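Local coordinates for protein phosphoribosylaminoimidazole carboxylase (Treponema denticola, PDB 5C5D) that catalyses the reversible conversion of 5-aminoimidazole ribonucleotide and carbon dioxide to 4-carboxy-5-aminoimidazole ribonucleotide in de novo purine biosynthesis, at residues M15-K20 with I85-P90; A22-T27 with E116-A121; A33-D38 with V47-E52. The protein carries 1 engineered substitution. All coordinates share one frame; numbering follows the deposited sequence.

Overall arrangement
Helix 15-27 follows the first strand, 4-9, and takes part in two of the contacts. Its first turn meets the loop after strand 84-86, C87 to P90, so interaction 1 closes a loop of 64 residues. Its later turns pack on helix 117-129 in interaction 2, which closes a loop of 88 residues. These two contacts cross along the chain and touch each other at P117 and A120. Interaction 3 is short-range and falls within both loops. It joins strand 31-36, at one side of the parallel sheet, to the next helix, 43-54. M15 meets I34 and I36, and A22 meets I34, so interaction 3 also touches interactions 1 and 2.

Interaction 1: M15-K20 with I85-P90; sequences MGHAEK and IACPPP. With EDO (1,2-ethanediol), chain I.
H17 NE2 donates a hydrogen bond to C87 O at 3.1 Å. The bond joins the first turn of helix 15-27 to the loop after strand 84-86, in the parallel alpha/beta sheet fold of the AIR carboxylase family. It is bent: the N-H...O angle is 135°, and NE2 lies above the carbonyl plane of C87. C87 O lies at the ring edge, tilted 18° out of the imidazole plane. The carbonyl of P88 is near the same nitrogen, but its angle is too poor for a hydrogen bond.

P89 supplies the second part of the contact. P89 CA stands 3.8 Å from the centroid of the H17 ring and almost on the ring normal, a CH-pi contact over one face. P90 CD comes in obliquely, 3.9 Å from H17 ND1. The sulfur of C87 also lies obliquely to the ring, with C87 SG 4.5 Å from the centroid. The H17 side chain leaves the helix with CG anti to the backbone N (chi1 -172°). This carries the imidazole out to the loop.

P117 of helix 117-129 also packs on H17, and strand 60-65 reaches it through I65. The contact is close to the substrate site. At its nearest atoms, P89 lies about 4 Å from each of the substrate-binding residues D14 and G67. Beyond the prolines sits a 1,2-ethanediol, probably picked up from the crystallisation solution. Its O1 donates to P89 O at 3.2 Å.

Interaction 2: A22-T27 with E116-A121; sequences ASELKT and EPKNAA
E24 and A121 make the tightest apolar touch between two neighbouring helices on one face of the parallel alpha/beta sheet. E24 CB is 3.5 Å from A121 CB. L25 approaches the same methyl, with L25 CD2 3.8 Å from A121 CB. The small alanine thus sits against two consecutive residues of helix 15-27. The short segments 22-27 and 117-121 run with their N-to-C directions 40° apart, and their axes come within 8.3 Å. L25 and A121 have CA atoms only 5.4 Å apart. Beyond this pair L25 continues inward to V5 and I7 of strand 4-9, so this end of helix 15-27 is seated on that strand.

The second kind of contact is between a carboxylate and an aliphatic chain. The side chains of E24 and K118 cross obliquely, and E24 CD meets K118 CG at 3.7 Å. E24 bends at its second torsion (chi2 71°), which lays the carboxylate beside the K118 methylenes. K118 runs on extended past CG, and its ammonium stops short of the carboxylate. The charged atoms E24 OE1 and K118 NZ are 4.8 Å apart.

The polar ends have other partners. E24 OE2 is hydrogen-bonded to the hydroxyl of Y142 in the long C-terminal helix 133-157. N119, which starts away from helix 15-27, bonds G108 N and P106 O of a neighbouring subunit. A water links the two charged side chains: it donates to E24 OE2 at 2.7 Å and accepts a weak bond from K118 NZ at 3.3 Å.

Interaction 3: A33-D38 with V47-E52; sequences AIRIGD and VSMLKE. Engineered in segment 33-38: D38 (natural residue Ser).
This contact belongs to a beta-alpha unit at the side of the parallel sheet. Strand 31-36 ends in a loop that carries substrate-binding residues, and the chain then returns as helix 43-54. The contact is carried by R35 of the strand and M49 of the helix, which extend to meet each other across the gap between the two elements.

M49 lies over one face of the R35 guanidinium. Its methyl, M49 CE, is 3.3 Å above the plane and displaced from the centre toward NH2, closest to R35 NH2 at 3.4 Å. The sulfur sits lower on the arginine, with M49 SD 3.6 Å from R35 CB. M49 CG covers the other end of the group, 3.6 Å from R35 NH1. M49 leaves the helix extended and turns only at its last torsion (chi3 -62°), which brings the methyl over the guanidinium. The arginine chain is bent at both chi2 and chi3, which shortens its reach and presents a guanidinium face to M49. M49 CE also approaches I36 O at 3.8 Å.

A water at the edge of the group, in its plane, accepts from R35 NH2 at 3.0 Å and donates to E52 OE1 at 3.1 Å. R35 NH2 also forms a salt bridge with D154 of a second subunit, and R35 NH1 bonds the hydroxyl of Y53. Further along the loop, D38, an engineered residue at a substrate-binding position (Ser in the natural protein), accepts from the backbone of H40 and K41.

R35 is buried, and its charge is probably balanced largely by D154 of the second subunit. Its several polar partners and the thioether over one face would together fix the orientation of the guanidinium and hinder its rotation.

Interaction 1: M15-K20 with I85-P90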
loop_
_atom_site.group_PDB
_atom_site.type_symbol
_atom_site.label_atom_id
_atom_site.label_comp_id
_atom_site.label_asym_id
_atom_site.label_seq_id
_atom_site.Cartn_x
_atom_site.Cartn_y
_atom_site.Cartn_z
ATOM N N MET D 15 22.287 -15.195 9.378
ATOM C CA MET D 15 23.720 -15.063 9.628
ATOM C C MET D 15 24.402 -14.217 8.543
ATOM O O MET D 15 25.275 -13.404 8.844
ATOM C CB MET D 15 24.359 -16.450 9.738
ATOM C CG MET D 15 25.852 -16.471 9.994
ATOM S SD MET D 15 26.341 -15.656 11.548
ATOM C CE MET D 15 25.561 -16.718 12.748
ATOM N N GLY D 16 23.972 -14.367 7.298
ATOM C CA GLY D 16 24.577 -13.602 6.213
ATOM C C GLY D 16 24.442 -12.101 6.400
ATOM O O GLY D 16 25.366 -11.337 6.135
ATOM N N HIS D 17 23.272 -11.681 6.865
ATOM C CA HIS D 17 22.978 -10.289 7.166
ATOM C C HIS D 17 23.842 -9.792 8.314
ATOM O O HIS D 17 24.477 -8.746 8.237
ATOM C CB HIS D 17 21.483 -10.180 7.485
ATOM C CG HIS D 17 20.979 -8.790 7.641
ATOM N ND1 HIS D 17 20.722 -7.974 6.561
ATOM C CD2 HIS D 17 20.625 -8.084 8.740
ATOM C CE1 HIS D 17 20.248 -6.818 6.993
ATOM N NE2 HIS D 17 20.169 -6.863 8.316
ATOM N N ALA D 18 23.922 -10.598 9.357
ATOM C CA ALA D 18 24.786 -10.264 10.489
ATOM C C ALA D 18 26.248 -10.132 10.050
ATOM O O ALA D 18 26.971 -9.261 10.537
ATOM C CB ALA D 18 24.657 -11.313 11.570
ATOM N N GLU D 19 26.705 -11.003 9.151
ATOM C CA GLU D 19 28.089 -10.968 8.706
ATOM C C GLU D 19 28.403 -9.686 7.950
ATOM O O GLU D 19 29.528 -9.168 8.028
ATOM C CB GLU D 19 28.399 -12.189 7.825
ATOM C CG GLU D 19 28.502 -13.481 8.622
ATOM C CD GLU D 19 28.631 -14.729 7.751
ATOM O OE1 GLU D 19 28.097 -14.756 6.617
ATOM O OE2 GLU D 19 29.272 -15.685 8.216
ATOM N N LYS D 20 27.429 -9.166 7.213
ATOM C CA LYS D 20 27.636 -7.906 6.511
ATOM C C LYS D 20 27.881 -6.795 7.484
ATOM O O LYS D 20 28.710 -5.916 7.240
ATOM C CB LYS D 20 26.452 -7.545 5.631
ATOM C CG LYS D 20 26.413 -8.363 4.359
ATOM C CD LYS D 20 25.229 -7.998 3.528
ATOM C CE LYS D 20 25.323 -8.634 2.184
ATOM N NZ LYS D 20 24.522 -7.837 1.252
ATOM N N ILE D 85 20.250 -0.620 18.144
ATOM C CA ILE D 85 19.990 -0.390 16.707
ATOM C C ILE D 85 19.242 -1.604 16.149
ATOM O O ILE D 85 19.679 -2.730 16.331
ATOM C CB ILE D 85 21.316 -0.204 15.952
ATOM C CG1 ILE D 85 22.071 1.022 16.456
ATOM C CG2 ILE D 85 21.099 -0.130 14.417
ATOM C CD1 ILE D 85 23.503 1.087 15.975
ATOM N N ALA D 86 18.108 -1.372 15.488
ATOM C CA ALA D 86 17.397 -2.426 14.753
ATOM C C ALA D 86 17.835 -2.417 13.309
ATOM O O ALA D 86 17.770 -1.386 12.673
ATOM C CB ALA D 86 15.903 -2.205 14.819
ATOM N N CYS D 87 18.229 -3.567 12.792
ATOM C CA CYS D 87 18.584 -3.679 11.387
ATOM C C CYS D 87 17.990 -4.987 10.887
ATOM O O CYS D 87 18.673 -6.019 10.844
ATOM C CB CYS D 87 20.086 -3.630 11.209
ATOM S SG CYS D 87 20.570 -3.622 9.455
ATOM N N PRO D 88 16.694 -4.954 10.517
ATOM C CA PRO D 88 16.032 -6.186 10.125
ATOM C C PRO D 88 16.533 -6.644 8.751
ATOM O O PRO D 88 16.993 -5.806 7.961
ATOM C CB PRO D 88 14.558 -5.798 10.094
ATOM C CG PRO D 88 14.553 -4.346 9.775
ATOM C CD PRO D 88 15.768 -3.804 10.510
ATOM N N PRO D 89 16.454 -7.950 8.478
ATOM C CA PRO D 89 16.811 -8.441 7.161
ATOM C C PRO D 89 15.796 -7.958 6.152
ATOM O O PRO D 89 14.663 -7.655 6.511
ATOM C CB PRO D 89 16.766 -9.961 7.315
ATOM C CG PRO D 89 15.779 -10.214 8.415
ATOM C CD PRO D 89 15.847 -8.995 9.321
ATOM N N PRO D 90 16.205 -7.833 4.895
ATOM C CA PRO D 90 15.236 -7.309 3.937
ATOM C C PRO D 90 14.212 -8.362 3.556
ATOM O O PRO D 90 14.514 -9.555 3.543
ATOM C CB PRO D 90 16.109 -6.908 2.750
ATOM C CG PRO D 90 17.288 -7.820 2.836
ATOM C CD PRO D 90 17.550 -7.944 4.316
HETATM C C1 EDO I . 11.568 -5.390 6.097
HETATM O O1 EDO I . 12.869 -5.036 6.541
HETATM C C2 EDO I . 11.390 -4.726 4.753
HETATM O O2 EDO I . 12.554 -4.959 3.942
#

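Interaction 2: A22-T27 with E116-A121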
loop_
_atom_site.group_PDB
_atom_site.type_symbol
_atom_site.label_atom_id
_atom_site.label_comp_id
_atom_site.label_asym_id
_atom_site.label_seq_id
_atom_site.Cartn_x
_atom_site.Cartn_y
_atom_site.Cartn_z
ATOM N N ALA D 22 29.049 -7.198 10.614
ATOM C CA ALA D 22 30.280 -7.444 11.353
ATOM C C ALA D 22 31.463 -7.057 10.476
ATOM O O ALA D 22 32.413 -6.432 10.935
ATOM C CB ALA D 22 30.377 -8.894 11.780
ATOM N N SER D 23 31.379 -7.415 9.198
ATOM C CA SER D 23 32.435 -7.099 8.245
ATOM C C SER D 23 32.701 -5.602 8.229
ATOM O O SER D 23 33.851 -5.158 8.210
ATOM C CB SER D 23 32.062 -7.574 6.834
ATOM O OG SER D 23 32.119 -8.982 6.763
ATOM N N GLU D 24 31.639 -4.824 8.243
ATOM C CA GLU D 24 31.813 -3.381 8.176
ATOM C C GLU D 24 32.365 -2.857 9.511
ATOM O O GLU D 24 33.223 -1.974 9.520
ATOM C CB GLU D 24 30.489 -2.693 7.804
ATOM C CG GLU D 24 30.681 -1.351 7.148
ATOM C CD GLU D 24 31.238 -1.468 5.736
ATOM O OE1 GLU D 24 31.469 -2.601 5.274
ATOM O OE2 GLU D 24 31.418 -0.425 5.073
ATOM N N LEU D 25 31.915 -3.412 10.634
ATOM C CA LEU D 25 32.458 -2.987 11.937
ATOM C C LEU D 25 33.964 -3.262 12.019
ATOM O O LEU D 25 34.722 -2.507 12.627
ATOM C CB LEU D 25 31.742 -3.680 13.090
ATOM C CG LEU D 25 30.298 -3.277 13.346
ATOM C CD1 LEU D 25 29.663 -4.262 14.331
ATOM C CD2 LEU D 25 30.216 -1.865 13.860
ATOM N N LYS D 26 34.417 -4.328 11.375
ATOM C CA LYS D 26 35.827 -4.661 11.415
ATOM C C LYS D 26 36.659 -3.592 10.725
ATOM O O LYS D 26 37.767 -3.308 11.160
ATOM C CB LYS D 26 36.067 -6.027 10.770
ATOM C CG LYS D 26 37.444 -6.575 11.028
ATOM C CD LYS D 26 37.507 -8.050 10.724
ATOM C CE LYS D 26 38.802 -8.651 11.227
ATOM N NZ LYS D 26 38.840 -10.121 11.009
ATOM N N THR D 27 36.117 -2.992 9.666
ATOM C CA THR D 27 36.816 -1.936 8.947
ATOM C C THR D 27 36.998 -0.692 9.835
ATOM O O THR D 27 37.982 0.023 9.685
ATOM C CB THR D 27 36.086 -1.518 7.655
ATOM O OG1 THR D 27 34.866 -0.861 7.966
ATOM C CG2 THR D 27 35.779 -2.721 6.793
ATOM N N GLU D 116 20.129 -0.583 5.944
ATOM C CA GLU D 116 21.253 -1.256 5.341
ATOM C C GLU D 116 22.272 -1.690 6.390
ATOM O O GLU D 116 22.680 -0.884 7.231
ATOM C CB GLU D 116 21.936 -0.342 4.342
ATOM C CG GLU D 116 21.148 0.006 3.085
ATOM C CD GLU D 116 21.031 -1.135 2.120
ATOM O OE1 GLU D 116 21.876 -2.044 2.179
ATOM O OE2 GLU D 116 20.081 -1.127 1.298
ATOM N N PRO D 117 22.753 -2.921 6.287
ATOM C CA PRO D 117 23.757 -3.413 7.233
ATOM C C PRO D 117 25.014 -2.554 7.315
ATOM O O PRO D 117 25.516 -2.346 8.426
ATOM C CB PRO D 117 24.081 -4.820 6.711
ATOM C CG PRO D 117 23.367 -4.978 5.431
ATOM C CD PRO D 117 22.288 -3.974 5.365
ATOM N N LYS D 118 25.516 -2.032 6.200
ATOM C CA LYS D 118 26.696 -1.177 6.286
ATOM C C LYS D 118 26.373 0.090 7.064
ATOM O O LYS D 118 27.260 0.646 7.724
ATOM C CB LYS D 118 27.230 -0.821 4.892
ATOM C CG LYS D 118 27.896 -1.983 4.178
ATOM C CD LYS D 118 28.535 -1.514 2.885
ATOM C CE LYS D 118 29.093 -2.669 2.096
ATOM N NZ LYS D 118 29.678 -2.210 0.807
ATOM N N ASN D 119 25.121 0.558 6.968
ATOM C CA ASN D 119 24.703 1.781 7.660
ATOM C C ASN D 119 24.476 1.502 9.123
ATOM O O ASN D 119 24.677 2.374 9.933
ATOM C CB ASN D 119 23.453 2.397 7.016
ATOM C CG ASN D 119 23.798 3.146 5.733
ATOM O OD1 ASN D 119 24.953 3.515 5.537
ATOM N ND2 ASN D 119 22.824 3.342 4.840
ATOM N N ALA D 120 24.098 0.282 9.477
ATOM C CA ALA D 120 23.974 -0.014 10.901
ATOM C C ALA D 120 25.371 0.037 11.547
ATOM O O ALA D 120 25.564 0.556 12.659
ATOM C CB ALA D 120 23.314 -1.376 11.137
ATOM N N ALA D 121 26.368 -0.473 10.844
ATOM C CA ALA D 121 27.752 -0.404 11.332
ATOM C C ALA D 121 28.258 1.023 11.414
ATOM O O ALA D 121 28.899 1.404 12.396
ATOM C CB ALA D 121 28.657 -1.216 10.440
HETATM O O HOH W 1 32.030 -0.482 2.404
#

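Interaction 3: A33-D38 with V47-E52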
loop_
_atom_site.group_PDB
_atom_site.type_symbol
_atom_site.label_atom_id
_atom_site.label_comp_id
_atom_site.label_asym_id
_atom_site.label_seq_id
_atom_site.Cartn_x
_atom_site.Cartn_y
_atom_site.Cartn_z
ATOM N N ALA D 33 30.488 -9.063 18.730
ATOM C CA ALA D 33 30.113 -10.424 19.057
ATOM C C ALA D 33 28.871 -10.738 18.265
ATOM O O ALA D 33 28.034 -9.879 18.106
ATOM C CB ALA D 33 29.855 -10.563 20.532
ATOM N N ILE D 34 28.794 -11.961 17.726
ATOM C CA ILE D 34 27.609 -12.416 17.008
ATOM C C ILE D 34 26.950 -13.528 17.786
ATOM O O ILE D 34 27.595 -14.516 18.138
ATOM C CB ILE D 34 27.950 -12.917 15.618
ATOM C CG1 ILE D 34 28.514 -11.778 14.801
ATOM C CG2 ILE D 34 26.690 -13.498 14.943
ATOM C CD1 ILE D 34 28.998 -12.184 13.423
ATOM N N ARG D 35 25.661 -13.338 18.053
ATOM C CA ARG D 35 24.889 -14.267 18.871
ATOM C C ARG D 35 23.527 -14.516 18.252
ATOM O O ARG D 35 23.027 -13.722 17.456
ATOM C CB ARG D 35 24.709 -13.741 20.290
ATOM C CG ARG D 35 26.006 -13.374 21.026
ATOM C CD ARG D 35 26.836 -14.615 21.273
ATOM N NE ARG D 35 26.154 -15.615 22.089
ATOM C CZ ARG D 35 26.165 -15.654 23.424
ATOM N NH1 ARG D 35 26.846 -14.765 24.140
ATOM N NH2 ARG D 35 25.531 -16.639 24.048
ATOM N N ILE D 36 22.940 -15.632 18.649
ATOM C CA ILE D 36 21.625 -16.037 18.215
ATOM C C ILE D 36 20.686 -16.246 19.397
ATOM O O ILE D 36 21.025 -16.917 20.363
ATOM C CB ILE D 36 21.704 -17.348 17.400
ATOM C CG1 ILE D 36 22.505 -17.120 16.121
ATOM C CG2 ILE D 36 20.317 -17.827 17.002
ATOM C CD1 ILE D 36 22.912 -18.428 15.425
ATOM N N GLY D 37 19.489 -15.693 19.294
ATOM C CA GLY D 37 18.474 -15.914 20.295
ATOM C C GLY D 37 17.184 -15.256 19.892
ATOM O O GLY D 37 17.186 -14.141 19.369
ATOM N N ASP D 38 16.091 -15.962 20.145
ATOM C CA ASP D 38 14.772 -15.525 19.754
ATOM C C ASP D 38 13.980 -15.021 20.949
ATOM O O ASP D 38 13.961 -15.642 22.010
ATOM C CB ASP D 38 14.016 -16.659 19.072
ATOM C CG ASP D 38 12.667 -16.221 18.572
ATOM O OD1 ASP D 38 12.602 -15.489 17.547
ATOM O OD2 ASP D 38 11.675 -16.545 19.241
ATOM N N VAL D 47 17.692 -13.249 27.793
ATOM C CA VAL D 47 17.925 -12.492 29.034
ATOM C C VAL D 47 19.263 -12.852 29.660
ATOM O O VAL D 47 20.016 -11.984 30.089
ATOM C CB VAL D 47 16.791 -12.724 30.043
ATOM C CG1 VAL D 47 17.173 -12.210 31.453
ATOM C CG2 VAL D 47 15.552 -12.032 29.565
ATOM N N SER D 48 19.565 -14.142 29.736
ATOM C CA SER D 48 20.808 -14.583 30.342
ATOM C C SER D 48 22.008 -13.992 29.609
ATOM O O SER D 48 22.961 -13.513 30.236
ATOM C CB SER D 48 20.869 -16.110 30.360
ATOM O OG SER D 48 20.021 -16.589 31.377
ATOM N N MET D 49 21.943 -14.007 28.285
ATOM C CA MET D 49 22.986 -13.449 27.438
ATOM C C MET D 49 23.129 -11.954 27.642
ATOM O O MET D 49 24.246 -11.444 27.783
ATOM C CB MET D 49 22.661 -13.726 25.978
ATOM C CG MET D 49 23.691 -13.274 25.020
ATOM S SD MET D 49 22.925 -13.329 23.396
ATOM C CE MET D 49 22.592 -15.084 23.308
ATOM N N LEU D 50 22.001 -11.261 27.656
ATOM C CA LEU D 50 22.037 -9.811 27.829
ATOM C C LEU D 50 22.619 -9.455 29.203
ATOM O O LEU D 50 23.362 -8.469 29.314
ATOM C CB LEU D 50 20.659 -9.192 27.674
ATOM C CG LEU D 50 20.008 -9.310 26.301
ATOM C CD1 LEU D 50 18.658 -8.615 26.293
ATOM C CD2 LEU D 50 20.899 -8.716 25.211
ATOM N N LYS D 51 22.314 -10.232 30.243
ATOM C CA LYS D 51 22.859 -9.908 31.570
ATOM C C LYS D 51 24.383 -9.994 31.562
ATOM O O LYS D 51 25.070 -9.201 32.214
ATOM C CB LYS D 51 22.282 -10.817 32.655
ATOM C CG LYS D 51 20.848 -10.471 33.003
ATOM C CD LYS D 51 20.322 -11.323 34.156
ATOM C CE LYS D 51 18.864 -11.018 34.459
ATOM N NZ LYS D 51 18.321 -11.994 35.462
ATOM N N GLU D 52 24.919 -10.968 30.837
ATOM C CA GLU D 52 26.368 -11.118 30.756
ATOM C C GLU D 52 27.017 -9.904 30.063
ATOM O O GLU D 52 27.996 -9.353 30.581
ATOM C CB GLU D 52 26.738 -12.403 30.014
ATOM C CG GLU D 52 26.441 -13.666 30.817
ATOM C CD GLU D 52 26.430 -14.928 29.973
ATOM O OE1 GLU D 52 26.657 -14.845 28.749
ATOM O OE2 GLU D 52 26.188 -16.009 30.543
HETATM O O HOH W 2 25.174 -16.892 26.976
#